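Local coordinates for Non-structural polyprotein (Sindbis virus, PDB 4GUA) that carries a papain-like cysteine protease that probably cleaves the viral polyprotein, joined in this nsP2-nsP3 precursor to a macro domain and a zinc-binding domain, at residues 180-185 with 224-229; 196-201 with 210-215; 64-69 with 129-134; 60-65 with 143-148; 381-386 with 400-405. All coordinates share one frame; numbering follows the deposited sequence.

Interaction 1 (180-185 with 224-229); sequences VLVVSE and LVFINI
Leu181 and Val183 turn both their backbone N and O toward the strand 224-227, and four main-chain hydrogen bonds result. Leu181 N donates to Leu224 O (3.1 Å), and Leu181 O receives Phe226 N (2.9 Å). Val183 N then reaches Phe226 O (3.0 Å), and Asn228 N closes the ladder on Val183 O. The strands run parallel, their directions 14° apart. They are the first and fourth strands of a seven-stranded sheet ordered 3-2-1-4-5-7-6, with the seventh strand antiparallel: the topology of Rossmann-like methyltransferases.

Apolar contacts lie on both faces, where beta-branched and aromatic residues suit an extended chain. On one, Val180 CG2 lies alongside Leu224 CD2 at 3.7 Å. There Phe226 has CG anti to the backbone N (chi1 177°), which sets its ring next to Val182; CG2 of the valine meets the ring's edge at CD2 (4.2 Å). On the other, Val183 CG2 packs beside Ile227 CD1 (3.7 Å), and Leu251 and Ala255 of helix 237-257 lie against Ile227.

A polar pair follows the strands: Asn228 ND2 donates, close to its amide plane, to Ser184 OG (3.3 Å), which also bonds Glu186 O, while Asn228 OD1 is held by Tyr306 OH.

Interaction 2 (196-201 with 210-215); sequences EWIAPI and YNLAFG
Ile198 meets the Tyr210 ring at its rim: the methyl CG2 lies close to the ring plane, 3.9 Å from Tyr210 CD2, so the phenol presents an edge to the isoleucine. Ile198 CG2 gets there by standing anti to the backbone N, with CG1 beside that N (chi1 -65°). The same methyl also touches Leu212, 4.2 Å from its CD2. Leu212 is forked between two neighbours, for its other branch, CD1, rests against Pro200, 3.5 Å from CD of the proline ring. A branched leucine suits a place where two apolar groups must be met at once, and the rigid proline ring offers CD1 a fixed apolar surface. Further out, Ile201 lies across Asn211, with its CG1 and CD1 against the amide group.

This is the outer part of the methyltransferase-like sheet, where strand 194-199 pairs in parallel with the short outermost strand 208-209. Close by, Tyr210 N donates to Ala199 O (3.2 Å, 156° at the hydrogen). Beyond it the chain coils into a 3-10 turn, closed by Gly215 N on Leu212 O; glycine suits the positive phi there.

The phenol hydroxyl makes a weak bond with Gln219. With a single hydrogen bond between the segments, the contact depends mostly on apolar surface: Tyr210 gives its ring edge to Ile198, while its main chain supplies that bond and the surface under Ile201 and Pro200.

Interaction 3 (64-69 with 129-134); sequences FGMDLT and LDLQTG
The carboxyl end of helix 52-64 in the papain-like protease (family C9, clan CA) meets a small hydrophobic cluster here, with Phe64 and Gly65 against Leu129 and Leu131. Phe64 is the last helical residue, and Gly65 turns the chain away with a positive phi of 62°. The Phe64 ring offers its edge to Leu129: CD2 of the leucine lies near the ring plane, 3.9 Å from Phe64 CD1. Leu131 approaches the helix end instead. Its CG stands beside the backbone N, opposite the carbonyl carbon (chi1 -63°), and CD1 reaches the main chain, 3.4 Å from Phe64 O and 3.9 Å from Gly65 O. Gly65, lacking a side chain, lets the leucine come this close. Met66 joins from the side, its CG 4.2 Å from Leu131 CD1, the two side chains at about a right angle. Phe120 of helix 119-122 touches Phe64, Met66, Leu129 and Leu131 alike and so completes the cluster.

Away from this interface, each segment folds round an aspartate. Asp67 OD1 receives Thr69 N (3.0 Å) in an Asx turn and Thr69 OG1 on its syn lone pair (2.6 Å), and Asn149 ND2 binds it too. Asp130 OD1 receives Gln132 N (3.2 Å) in a second Asx turn.

The aspartates organise their own loops, while apolar side chains join the segments by packing on one another and, for Leu131, on the main chain at the helix end. These are van der Waals contacts; directional bonds reach Gly65 O and Leu129 O from Val148 and Asn144.

Interaction 4 (60-65 with 143-148); sequences CIKFFG and HNLVPV
Asn144 holds CG opposite its carbonyl carbon (chi1 -79°), while Lys62 bends at chi2 (-64°) and again at chi4; each side chain thereby reaches the other residue's carbonyl. The setting is the last turn of helix 52-64 in the papain-like protease, with the loop 143-148 laid along it. Asn144 ND2 donates to Lys62 O (3.1 Å), well above the carbonyl plane, and to Leu129 O beyond the segments, so one amide spans helix end and strand; Gln128 NE2 is a second donor to Lys62 O. In return Lys62 NZ donates to Asn144 O (3.0 Å), again from above the carbonyl plane. A long, flexible lysine suits this reach, since its CB points away from the loop. Asparagine suits its own position too, tolerating the left-handed backbone conformation found there.

Next along the loop comes an apolar contact: Ile61 CD1 meets Pro147 CB at 3.9 Å, and Phe238 of helix 237-257 packs on both residues. Ile61 CG2 lies near Asn144 O. Past the helix end, Gly65 adopts the left-handed conformation that glycine enters easily. Val148 N meets Gly65 O almost in a straight line (3.1 Å, 176° at the hydrogen), and Val148 CG1 rests 3.5 Å from that same Gly65 O.

Interaction 5 (381-386 with 400-405); sequences KRWPTS and TVCLGK
Trp383, the first residue past helix 375-382 of the macro domain, turns its side chain onto Cys402 and Lys405, the two ends of a type II' beta turn linking the outermost strand 397-402 to 405-410. Its CB touches Cys402 CB at 3.8 Å. Beyond it the indole CG stands beside the backbone N (chi1 -61°), which brings the ring up to Cys402 and Lys405. CD1 then meets Cys402 SG at 3.8 Å. The sulfur lies at the edge of the five-membered ring, 85° off its normal, a sulfur-aromatic contact for which the small, polarisable cysteine is well suited. NE1 comes next, 3.9 Å from Lys405 CB. The six-membered ring continues beside the lysine chain, whose detailed placement there is doubtful. Arg382 CD lies over one indole face near the rim, and Lys405 CG is modelled over the opposite face. Val361 of strand 360-364 packs against both Trp383 and Lys405.

On the main chain, Trp383 O is gripped twice in the following 3-10 turn, by Ser386 N (3.1 Å) and by Ser386 OG (2.6 Å). Serine is compact enough to fold back in this way. Thr400 OG1, bonded to Val407 O and His409 NE2, lies 3.4 Å from Ser386 CB.

Overall arrangement
The five contacts fall into three regions of the precursor. Interactions 1 and 2 share the methyltransferase-like sheet: their centres are 10 Å apart, strands 179-183 and 194-199 are neighbours, and interaction 2 is nested in the loop that interaction 1 closes. Interactions 3 and 4 belong to the protease, 5 Å apart between centres; they share Phe64 and Gly65, and Leu129 N probably bonds Phe63 O. Between interactions 1 and 4 the centres are about 33 Å apart. Interaction 5, in the macro domain, is remote, its centre about 47 Å from that of interaction 1 and about 50 Å from that of interaction 4. The zinc ligands Cys605, Cys607, Cys630 and Cys648 belong to none of these segments.

Interaction 1 (180-185 with 224-229)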
# COMPACT_ATOMS: atom_id res chain seq x y z
N VAL A 180 18.48 -19.11 11.44
CA VAL A 180 17.49 -18.05 11.59
C VAL A 180 17.77 -17.15 12.79
O VAL A 180 18.05 -17.64 13.89
CB VAL A 180 16.08 -18.65 11.79
CG1 VAL A 180 15.02 -17.56 11.83
CG2 VAL A 180 15.78 -19.65 10.69
N LEU A 181 17.68 -15.85 12.58
CA LEU A 181 17.78 -14.88 13.68
C LEU A 181 16.39 -14.65 14.24
O LEU A 181 15.46 -14.37 13.50
CB LEU A 181 18.36 -13.57 13.18
CG LEU A 181 18.46 -12.43 14.19
CD1 LEU A 181 19.32 -12.83 15.38
CD2 LEU A 181 19.04 -11.21 13.50
N VAL A 182 16.23 -14.79 15.55
CA VAL A 182 14.91 -14.70 16.15
C VAL A 182 14.86 -13.63 17.23
O VAL A 182 15.61 -13.66 18.19
CB VAL A 182 14.47 -16.07 16.74
CG1 VAL A 182 13.38 -15.89 17.78
CG2 VAL A 182 14.02 -17.01 15.62
N VAL A 183 13.98 -12.65 17.04
CA VAL A 183 13.71 -11.66 18.06
C VAL A 183 12.35 -11.99 18.67
O VAL A 183 11.33 -11.88 17.99
CB VAL A 183 13.67 -10.23 17.47
CG1 VAL A 183 13.46 -9.21 18.56
CG2 VAL A 183 14.96 -9.95 16.70
N SER A 184 12.33 -12.43 19.92
CA SER A 184 11.10 -12.92 20.54
C SER A 184 11.17 -12.77 22.05
O SER A 184 12.26 -12.79 22.62
CB SER A 184 10.92 -14.41 20.15
OG SER A 184 9.76 -14.98 20.73
N GLU A 185 10.03 -12.62 22.71
CA GLU A 185 10.03 -12.57 24.18
C GLU A 185 10.05 -13.96 24.82
O GLU A 185 10.44 -14.11 25.98
CB GLU A 185 8.83 -11.79 24.70
CG GLU A 185 8.80 -11.74 26.22
CD GLU A 185 8.00 -10.59 26.79
OE1 GLU A 185 7.86 -9.55 26.11
OE2 GLU A 185 7.51 -10.74 27.93
N LEU A 224 17.25 -15.54 6.98
CA LEU A 224 15.92 -15.39 7.54
C LEU A 224 15.97 -14.69 8.89
O LEU A 224 16.70 -15.10 9.79
CB LEU A 224 15.23 -16.74 7.69
CG LEU A 224 13.80 -16.65 8.24
CD1 LEU A 224 12.90 -15.86 7.30
CD2 LEU A 224 13.21 -18.04 8.50
N VAL A 225 15.20 -13.61 9.00
CA VAL A 225 15.01 -12.94 10.27
C VAL A 225 13.54 -13.01 10.65
O VAL A 225 12.69 -12.77 9.82
CB VAL A 225 15.43 -11.45 10.21
CG1 VAL A 225 15.15 -10.77 11.54
CG2 VAL A 225 16.90 -11.33 9.83
N PHE A 226 13.25 -13.34 11.90
CA PHE A 226 11.89 -13.55 12.35
C PHE A 226 11.66 -12.68 13.60
O PHE A 226 12.21 -12.96 14.66
CB PHE A 226 11.69 -15.04 12.66
CG PHE A 226 10.33 -15.38 13.20
CD1 PHE A 226 9.21 -15.30 12.40
CD2 PHE A 226 10.18 -15.79 14.52
CE1 PHE A 226 7.96 -15.62 12.90
CE2 PHE A 226 8.93 -16.10 15.02
CZ PHE A 226 7.82 -16.01 14.21
N ILE A 227 10.87 -11.63 13.44
CA ILE A 227 10.55 -10.72 14.54
C ILE A 227 9.21 -11.16 15.11
O ILE A 227 8.18 -11.03 14.46
CB ILE A 227 10.41 -9.26 14.05
CG1 ILE A 227 11.56 -8.86 13.13
CG2 ILE A 227 10.29 -8.31 15.23
CD1 ILE A 227 12.91 -8.97 13.77
N ASN A 228 9.24 -11.68 16.33
CA ASN A 228 8.05 -12.20 16.99
C ASN A 228 7.42 -11.24 18.00
O ASN A 228 6.51 -11.63 18.73
CB ASN A 228 8.36 -13.55 17.64
CG ASN A 228 7.13 -14.40 17.82
OD1 ASN A 228 6.11 -14.19 17.17
ND2 ASN A 228 7.21 -15.37 18.72
N ILE A 229 7.95 -10.02 18.08
CA ILE A 229 7.52 -9.06 19.10
C ILE A 229 6.13 -8.48 18.81
O ILE A 229 5.88 -7.92 17.73
CB ILE A 229 8.50 -7.89 19.19
CG1 ILE A 229 9.92 -8.38 19.50
CG2 ILE A 229 8.05 -6.93 20.26
CD1 ILE A 229 10.07 -9.03 20.85

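Interaction 2 (196-201 with 210-215)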
# COMPACT_ATOMS: atom_id res chain seq x y z
N GLU A 196 19.58 -18.15 16.52
CA GLU A 196 20.12 -17.10 17.37
C GLU A 196 18.93 -16.36 17.96
O GLU A 196 18.07 -15.88 17.23
CB GLU A 196 21.02 -16.16 16.57
CG GLU A 196 21.65 -15.06 17.41
CD GLU A 196 22.66 -15.59 18.41
OE1 GLU A 196 22.92 -16.81 18.42
OE2 GLU A 196 23.20 -14.78 19.19
N TRP A 197 18.87 -16.29 19.28
CA TRP A 197 17.70 -15.73 19.94
C TRP A 197 17.96 -14.40 20.64
O TRP A 197 18.69 -14.35 21.63
CB TRP A 197 17.16 -16.73 20.96
CG TRP A 197 15.97 -16.23 21.69
CD1 TRP A 197 15.08 -15.28 21.27
CD2 TRP A 197 15.53 -16.64 22.99
NE1 TRP A 197 14.12 -15.07 22.23
CE2 TRP A 197 14.37 -15.89 23.30
CE3 TRP A 197 16.00 -17.56 23.93
CZ2 TRP A 197 13.67 -16.05 24.50
CZ3 TRP A 197 15.31 -17.72 25.12
CH2 TRP A 197 14.16 -16.96 25.39
N ILE A 198 17.35 -13.34 20.13
CA ILE A 198 17.38 -12.05 20.81
C ILE A 198 16.07 -11.83 21.57
O ILE A 198 14.98 -12.00 21.02
CB ILE A 198 17.54 -10.90 19.80
CG1 ILE A 198 18.89 -10.98 19.10
CG2 ILE A 198 17.41 -9.56 20.49
CD1 ILE A 198 19.03 -9.99 17.99
N ALA A 199 16.19 -11.41 22.83
CA ALA A 199 15.02 -11.15 23.66
C ALA A 199 15.11 -9.77 24.33
O ALA A 199 16.19 -9.18 24.38
CB ALA A 199 14.88 -12.23 24.70
N PRO A 200 13.98 -9.25 24.83
CA PRO A 200 14.05 -8.03 25.63
C PRO A 200 14.83 -8.27 26.92
O PRO A 200 15.23 -9.41 27.17
CB PRO A 200 12.57 -7.69 25.92
CG PRO A 200 11.81 -8.91 25.57
CD PRO A 200 12.59 -9.61 24.50
N ILE A 201 15.04 -7.24 27.73
CA ILE A 201 16.07 -7.28 28.77
C ILE A 201 15.90 -8.36 29.83
O ILE A 201 16.84 -9.12 30.09
CB ILE A 201 16.22 -5.90 29.47
CG1 ILE A 201 16.86 -4.89 28.52
CG2 ILE A 201 17.09 -6.02 30.70
CD1 ILE A 201 18.21 -5.31 27.97
N TYR A 210 18.51 -6.97 24.49
CA TYR A 210 18.60 -5.54 24.19
C TYR A 210 17.36 -4.83 24.67
O TYR A 210 16.39 -5.48 25.06
CB TYR A 210 18.79 -5.31 22.68
CG TYR A 210 20.11 -5.86 22.20
CD1 TYR A 210 21.30 -5.24 22.56
CD2 TYR A 210 20.18 -7.00 21.41
CE1 TYR A 210 22.50 -5.73 22.14
CE2 TYR A 210 21.39 -7.50 20.99
CZ TYR A 210 22.55 -6.86 21.36
OH TYR A 210 23.78 -7.33 20.96
N ASN A 211 17.39 -3.51 24.68
CA ASN A 211 16.17 -2.79 24.99
C ASN A 211 15.50 -2.56 23.66
O ASN A 211 15.89 -1.68 22.89
CB ASN A 211 16.47 -1.47 25.67
CG ASN A 211 17.51 -1.61 26.74
OD1 ASN A 211 18.70 -1.65 26.45
ND2 ASN A 211 17.07 -1.69 27.99
N LEU A 212 14.44 -3.31 23.42
CA LEU A 212 13.93 -3.44 22.07
C LEU A 212 13.10 -2.22 21.67
O LEU A 212 12.80 -2.05 20.49
CB LEU A 212 13.16 -4.75 21.93
CG LEU A 212 14.01 -6.02 22.11
CD1 LEU A 212 13.15 -7.26 21.97
CD2 LEU A 212 15.16 -6.07 21.12
N ALA A 213 12.74 -1.38 22.63
CA ALA A 213 12.11 -0.09 22.31
C ALA A 213 13.06 0.78 21.48
O ALA A 213 12.63 1.68 20.76
CB ALA A 213 11.70 0.63 23.59
N PHE A 214 14.36 0.54 21.65
CA PHE A 214 15.40 1.21 20.87
C PHE A 214 15.92 0.38 19.68
O PHE A 214 16.90 0.75 19.05
CB PHE A 214 16.56 1.61 21.77
CG PHE A 214 16.15 2.52 22.89
CD1 PHE A 214 15.67 1.99 24.08
CD2 PHE A 214 16.22 3.90 22.75
CE1 PHE A 214 15.29 2.82 25.11
CE2 PHE A 214 15.83 4.73 23.77
CZ PHE A 214 15.36 4.19 24.95
N GLY A 215 15.29 -0.76 19.41
CA GLY A 215 15.75 -1.64 18.34
C GLY A 215 16.90 -2.52 18.82
O GLY A 215 17.05 -2.75 20.02

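Interaction 3 (64-69 with 129-134)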
# COMPACT_ATOMS: atom_id res chain seq x y z
N PHE A 64 -10.52 14.93 16.97
CA PHE A 64 -11.40 15.32 15.87
C PHE A 64 -12.02 14.16 15.06
O PHE A 64 -12.74 14.40 14.09
CB PHE A 64 -10.65 16.29 14.96
CG PHE A 64 -9.95 17.38 15.71
CD1 PHE A 64 -10.66 18.24 16.53
CD2 PHE A 64 -8.58 17.53 15.63
CE1 PHE A 64 -10.02 19.24 17.24
CE2 PHE A 64 -7.93 18.53 16.33
CZ PHE A 64 -8.66 19.38 17.14
N GLY A 65 -11.73 12.92 15.43
CA GLY A 65 -12.26 11.77 14.72
C GLY A 65 -11.85 11.64 13.26
O GLY A 65 -12.53 10.98 12.47
N MET A 66 -10.74 12.27 12.88
CA MET A 66 -10.19 12.14 11.54
C MET A 66 -8.66 12.15 11.59
O MET A 66 -8.07 12.66 12.55
CB MET A 66 -10.67 13.28 10.66
CG MET A 66 -12.13 13.16 10.26
SD MET A 66 -12.71 14.58 9.32
CE MET A 66 -11.87 15.87 10.22
N ASP A 67 -8.02 11.60 10.57
CA ASP A 67 -6.56 11.56 10.57
C ASP A 67 -5.99 12.79 9.86
O ASP A 67 -6.73 13.66 9.42
CB ASP A 67 -6.04 10.24 9.97
CG ASP A 67 -6.12 10.20 8.45
OD1 ASP A 67 -6.51 11.22 7.85
OD2 ASP A 67 -5.80 9.14 7.86
N LEU A 68 -4.67 12.87 9.77
CA LEU A 68 -3.99 14.07 9.31
C LEU A 68 -4.26 14.43 7.85
O LEU A 68 -4.01 15.56 7.43
CB LEU A 68 -2.48 13.94 9.55
CG LEU A 68 -2.08 13.92 11.02
CD1 LEU A 68 -0.59 13.65 11.19
CD2 LEU A 68 -2.48 15.22 11.74
N THR A 69 -4.75 13.48 7.06
CA THR A 69 -5.02 13.77 5.65
C THR A 69 -6.22 14.68 5.53
O THR A 69 -6.49 15.22 4.46
CB THR A 69 -5.25 12.49 4.82
OG1 THR A 69 -6.42 11.82 5.29
CG2 THR A 69 -4.06 11.56 4.92
N LEU A 129 -14.35 15.39 20.19
CA LEU A 129 -15.56 15.49 19.39
C LEU A 129 -16.11 14.12 19.01
O LEU A 129 -15.35 13.24 18.60
CB LEU A 129 -15.29 16.28 18.12
CG LEU A 129 -15.37 17.80 18.22
CD1 LEU A 129 -14.94 18.28 19.59
CD2 LEU A 129 -14.54 18.45 17.13
N ASP A 130 -17.41 13.93 19.17
CA ASP A 130 -18.09 12.79 18.58
C ASP A 130 -18.75 13.31 17.31
O ASP A 130 -19.72 14.06 17.39
CB ASP A 130 -19.15 12.22 19.53
CG ASP A 130 -19.71 10.88 19.06
OD1 ASP A 130 -19.72 10.63 17.83
OD2 ASP A 130 -20.16 10.09 19.91
N LEU A 131 -18.24 12.93 16.14
CA LEU A 131 -18.73 13.49 14.88
C LEU A 131 -20.14 13.02 14.50
O LEU A 131 -20.85 13.70 13.75
CB LEU A 131 -17.78 13.15 13.74
CG LEU A 131 -16.36 13.72 13.83
CD1 LEU A 131 -15.61 13.41 12.54
CD2 LEU A 131 -16.37 15.21 14.11
N GLN A 132 -20.54 11.88 15.05
CA GLN A 132 -21.80 11.25 14.69
C GLN A 132 -22.92 11.71 15.60
O GLN A 132 -23.92 12.27 15.13
CB GLN A 132 -21.66 9.73 14.68
CG GLN A 132 -20.67 9.24 13.62
CD GLN A 132 -19.22 9.32 14.08
OE1 GLN A 132 -18.92 9.74 15.20
NE2 GLN A 132 -18.30 8.95 13.19
N THR A 133 -22.78 11.46 16.90
CA THR A 133 -23.78 11.88 17.87
C THR A 133 -23.78 13.40 18.10
O THR A 133 -24.81 13.98 18.46
CB THR A 133 -23.58 11.21 19.24
OG1 THR A 133 -22.51 11.85 19.95
CG2 THR A 133 -23.29 9.71 19.09
N GLY A 134 -22.64 14.03 17.88
CA GLY A 134 -22.52 15.46 18.08
C GLY A 134 -22.24 15.85 19.53
O GLY A 134 -22.35 17.02 19.89

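Interaction 4 (60-65 with 143-148)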
# COMPACT_ATOMS: atom_id res chain seq x y z
N CYS A 60 -4.85 13.63 16.53
CA CYS A 60 -5.82 14.22 15.63
C CYS A 60 -7.05 13.30 15.56
O CYS A 60 -8.18 13.75 15.71
CB CYS A 60 -5.20 14.41 14.25
SG CYS A 60 -6.26 15.25 13.06
N ILE A 61 -6.82 12.01 15.36
CA ILE A 61 -7.94 11.07 15.29
C ILE A 61 -8.72 11.08 16.60
O ILE A 61 -9.94 11.05 16.60
CB ILE A 61 -7.48 9.63 15.03
CG1 ILE A 61 -6.75 9.53 13.69
CG2 ILE A 61 -8.68 8.68 15.06
CD1 ILE A 61 -6.23 8.13 13.40
N LYS A 62 -8.00 11.11 17.71
CA LYS A 62 -8.65 11.03 19.01
C LYS A 62 -9.53 12.24 19.33
O LYS A 62 -10.61 12.08 19.87
CB LYS A 62 -7.62 10.81 20.11
CG LYS A 62 -7.23 9.35 20.30
CD LYS A 62 -8.44 8.54 20.77
CE LYS A 62 -8.19 7.06 20.69
NZ LYS A 62 -8.35 6.61 19.29
N PHE A 63 -9.06 13.45 19.02
CA PHE A 63 -9.85 14.65 19.29
C PHE A 63 -10.91 14.96 18.24
O PHE A 63 -12.05 15.29 18.57
CB PHE A 63 -8.93 15.87 19.47
CG PHE A 63 -8.35 15.99 20.84
CD1 PHE A 63 -7.16 15.37 21.17
CD2 PHE A 63 -9.01 16.71 21.82
CE1 PHE A 63 -6.63 15.48 22.44
CE2 PHE A 63 -8.49 16.82 23.09
CZ PHE A 63 -7.30 16.20 23.41
N PHE A 64 -10.52 14.93 16.97
CA PHE A 64 -11.40 15.32 15.87
C PHE A 64 -12.02 14.16 15.06
O PHE A 64 -12.74 14.40 14.09
CB PHE A 64 -10.65 16.29 14.96
CG PHE A 64 -9.95 17.38 15.71
CD1 PHE A 64 -10.66 18.24 16.53
CD2 PHE A 64 -8.58 17.53 15.63
CE1 PHE A 64 -10.02 19.24 17.24
CE2 PHE A 64 -7.93 18.53 16.33
CZ PHE A 64 -8.66 19.38 17.14
N GLY A 65 -11.73 12.92 15.43
CA GLY A 65 -12.26 11.77 14.72
C GLY A 65 -11.85 11.64 13.26
O GLY A 65 -12.53 10.98 12.47
N HIS A 143 -12.47 6.16 22.81
CA HIS A 143 -13.41 6.70 21.85
C HIS A 143 -12.70 7.22 20.61
O HIS A 143 -11.48 7.37 20.61
CB HIS A 143 -14.21 7.81 22.51
CG HIS A 143 -15.11 7.32 23.60
ND1 HIS A 143 -16.48 7.22 23.45
CD2 HIS A 143 -14.83 6.87 24.84
CE1 HIS A 143 -17.00 6.75 24.57
NE2 HIS A 143 -16.03 6.52 25.43
N ASN A 144 -13.47 7.50 19.55
CA ASN A 144 -12.89 7.84 18.26
C ASN A 144 -11.80 6.83 17.88
O ASN A 144 -10.67 7.21 17.54
CB ASN A 144 -12.35 9.26 18.26
CG ASN A 144 -13.45 10.30 18.11
OD1 ASN A 144 -14.62 9.96 18.00
ND2 ASN A 144 -13.07 11.58 18.10
N LEU A 145 -12.15 5.55 17.95
CA LEU A 145 -11.23 4.45 17.70
C LEU A 145 -10.88 4.27 16.21
O LEU A 145 -9.79 3.80 15.88
CB LEU A 145 -11.80 3.14 18.28
CG LEU A 145 -12.06 3.16 19.79
CD1 LEU A 145 -12.71 1.89 20.28
CD2 LEU A 145 -10.78 3.38 20.56
N VAL A 146 -11.78 4.65 15.32
CA VAL A 146 -11.47 4.60 13.90
C VAL A 146 -11.66 5.98 13.30
O VAL A 146 -12.67 6.64 13.55
CB VAL A 146 -12.39 3.60 13.15
CG1 VAL A 146 -11.95 3.44 11.72
CG2 VAL A 146 -12.38 2.24 13.84
N PRO A 147 -10.71 6.42 12.47
CA PRO A 147 -10.86 7.71 11.80
C PRO A 147 -11.92 7.60 10.71
O PRO A 147 -11.83 6.69 9.89
CB PRO A 147 -9.48 7.95 11.19
CG PRO A 147 -8.98 6.58 10.92
CD PRO A 147 -9.50 5.71 12.03
N VAL A 148 -12.86 8.53 10.65
CA VAL A 148 -14.00 8.36 9.76
C VAL A 148 -13.65 8.71 8.31
O VAL A 148 -14.35 8.31 7.38
CB VAL A 148 -15.22 9.19 10.21
CG1 VAL A 148 -14.99 10.68 9.95
CG2 VAL A 148 -16.46 8.72 9.51

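Interaction 5 (381-386 with 400-405)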
# COMPACT_ATOMS: atom_id res chain seq x y z
N LYS A 381 -11.22 -24.97 -28.46
CA LYS A 381 -11.57 -26.35 -28.78
C LYS A 381 -11.87 -27.17 -27.52
O LYS A 381 -12.78 -27.99 -27.53
CB LYS A 381 -10.46 -27.02 -29.59
CG LYS A 381 -10.32 -26.45 -30.98
CD LYS A 381 -9.71 -27.43 -31.98
CE LYS A 381 -8.37 -27.98 -31.51
NZ LYS A 381 -7.98 -29.23 -32.25
N ARG A 382 -11.10 -26.97 -26.45
CA ARG A 382 -11.38 -27.69 -25.20
C ARG A 382 -12.46 -27.07 -24.31
O ARG A 382 -13.19 -27.79 -23.62
CB ARG A 382 -10.12 -27.90 -24.38
CG ARG A 382 -10.44 -28.59 -23.07
CD ARG A 382 -9.20 -28.86 -22.28
NE ARG A 382 -8.43 -29.97 -22.82
CZ ARG A 382 -8.11 -31.08 -22.14
NH1 ARG A 382 -8.49 -31.24 -20.88
NH2 ARG A 382 -7.39 -32.02 -22.73
N TRP A 383 -12.56 -25.74 -24.28
CA TRP A 383 -13.52 -25.08 -23.40
C TRP A 383 -14.41 -24.10 -24.16
O TRP A 383 -14.43 -22.91 -23.86
CB TRP A 383 -12.81 -24.33 -22.27
CG TRP A 383 -11.98 -25.20 -21.38
CD1 TRP A 383 -12.42 -26.06 -20.43
CD2 TRP A 383 -10.55 -25.25 -21.33
NE1 TRP A 383 -11.36 -26.66 -19.80
CE2 TRP A 383 -10.19 -26.18 -20.33
CE3 TRP A 383 -9.53 -24.60 -22.04
CZ2 TRP A 383 -8.87 -26.48 -20.03
CZ3 TRP A 383 -8.21 -24.90 -21.73
CH2 TRP A 383 -7.89 -25.83 -20.73
N PRO A 384 -15.17 -24.61 -25.15
CA PRO A 384 -15.99 -23.75 -26.01
C PRO A 384 -16.91 -22.81 -25.24
O PRO A 384 -17.00 -21.64 -25.59
CB PRO A 384 -16.81 -24.75 -26.82
CG PRO A 384 -16.01 -25.99 -26.83
CD PRO A 384 -15.29 -26.03 -25.51
N THR A 385 -17.58 -23.31 -24.21
CA THR A 385 -18.62 -22.54 -23.54
C THR A 385 -18.05 -21.36 -22.76
O THR A 385 -18.80 -20.50 -22.30
CB THR A 385 -19.50 -23.42 -22.62
OG1 THR A 385 -18.69 -24.11 -21.66
CG2 THR A 385 -20.27 -24.44 -23.43
N SER A 386 -16.73 -21.31 -22.60
CA SER A 386 -16.11 -20.16 -21.96
C SER A 386 -16.17 -18.95 -22.90
O SER A 386 -16.02 -17.81 -22.47
CB SER A 386 -14.67 -20.46 -21.56
OG SER A 386 -13.85 -20.68 -22.70
N THR A 400 -14.24 -16.18 -16.85
CA THR A 400 -15.34 -17.05 -17.26
C THR A 400 -15.01 -18.44 -16.77
O THR A 400 -13.86 -18.73 -16.45
CB THR A 400 -15.54 -17.07 -18.79
OG1 THR A 400 -14.48 -17.80 -19.42
CG2 THR A 400 -15.59 -15.65 -19.36
N VAL A 401 -16.01 -19.30 -16.70
CA VAL A 401 -15.81 -20.65 -16.20
C VAL A 401 -16.46 -21.66 -17.11
O VAL A 401 -17.61 -21.49 -17.50
CB VAL A 401 -16.39 -20.81 -14.78
CG1 VAL A 401 -16.23 -22.25 -14.30
CG2 VAL A 401 -15.74 -19.80 -13.82
N CYS A 402 -15.71 -22.69 -17.49
CA CYS A 402 -16.26 -23.81 -18.24
C CYS A 402 -16.18 -25.06 -17.37
O CYS A 402 -15.09 -25.58 -17.12
CB CYS A 402 -15.51 -24.02 -19.56
SG CYS A 402 -16.14 -25.41 -20.53
N LEU A 403 -17.34 -25.52 -16.90
CA LEU A 403 -17.39 -26.66 -15.99
C LEU A 403 -16.43 -26.44 -14.82
O LEU A 403 -16.61 -25.50 -14.04
CB LEU A 403 -17.11 -27.96 -16.74
CG LEU A 403 -18.22 -28.31 -17.74
CD1 LEU A 403 -17.78 -29.39 -18.71
CD2 LEU A 403 -19.51 -28.72 -17.03
N GLY A 404 -15.43 -27.30 -14.68
CA GLY A 404 -14.53 -27.20 -13.54
C GLY A 404 -13.29 -26.34 -13.73
O GLY A 404 -12.32 -26.49 -12.98
N LYS A 405 -13.29 -25.45 -14.72
CA LYS A 405 -12.07 -24.67 -14.99
C LYS A 405 -12.28 -23.19 -15.21
O LYS A 405 -13.18 -22.78 -15.94
CB LYS A 405 -11.33 -25.23 -16.19
CG LYS A 405 -9.99 -24.56 -16.37
CD LYS A 405 -9.07 -25.39 -17.21
CE LYS A 405 -8.33 -26.43 -16.39
NZ LYS A 405 -7.26 -25.83 -15.55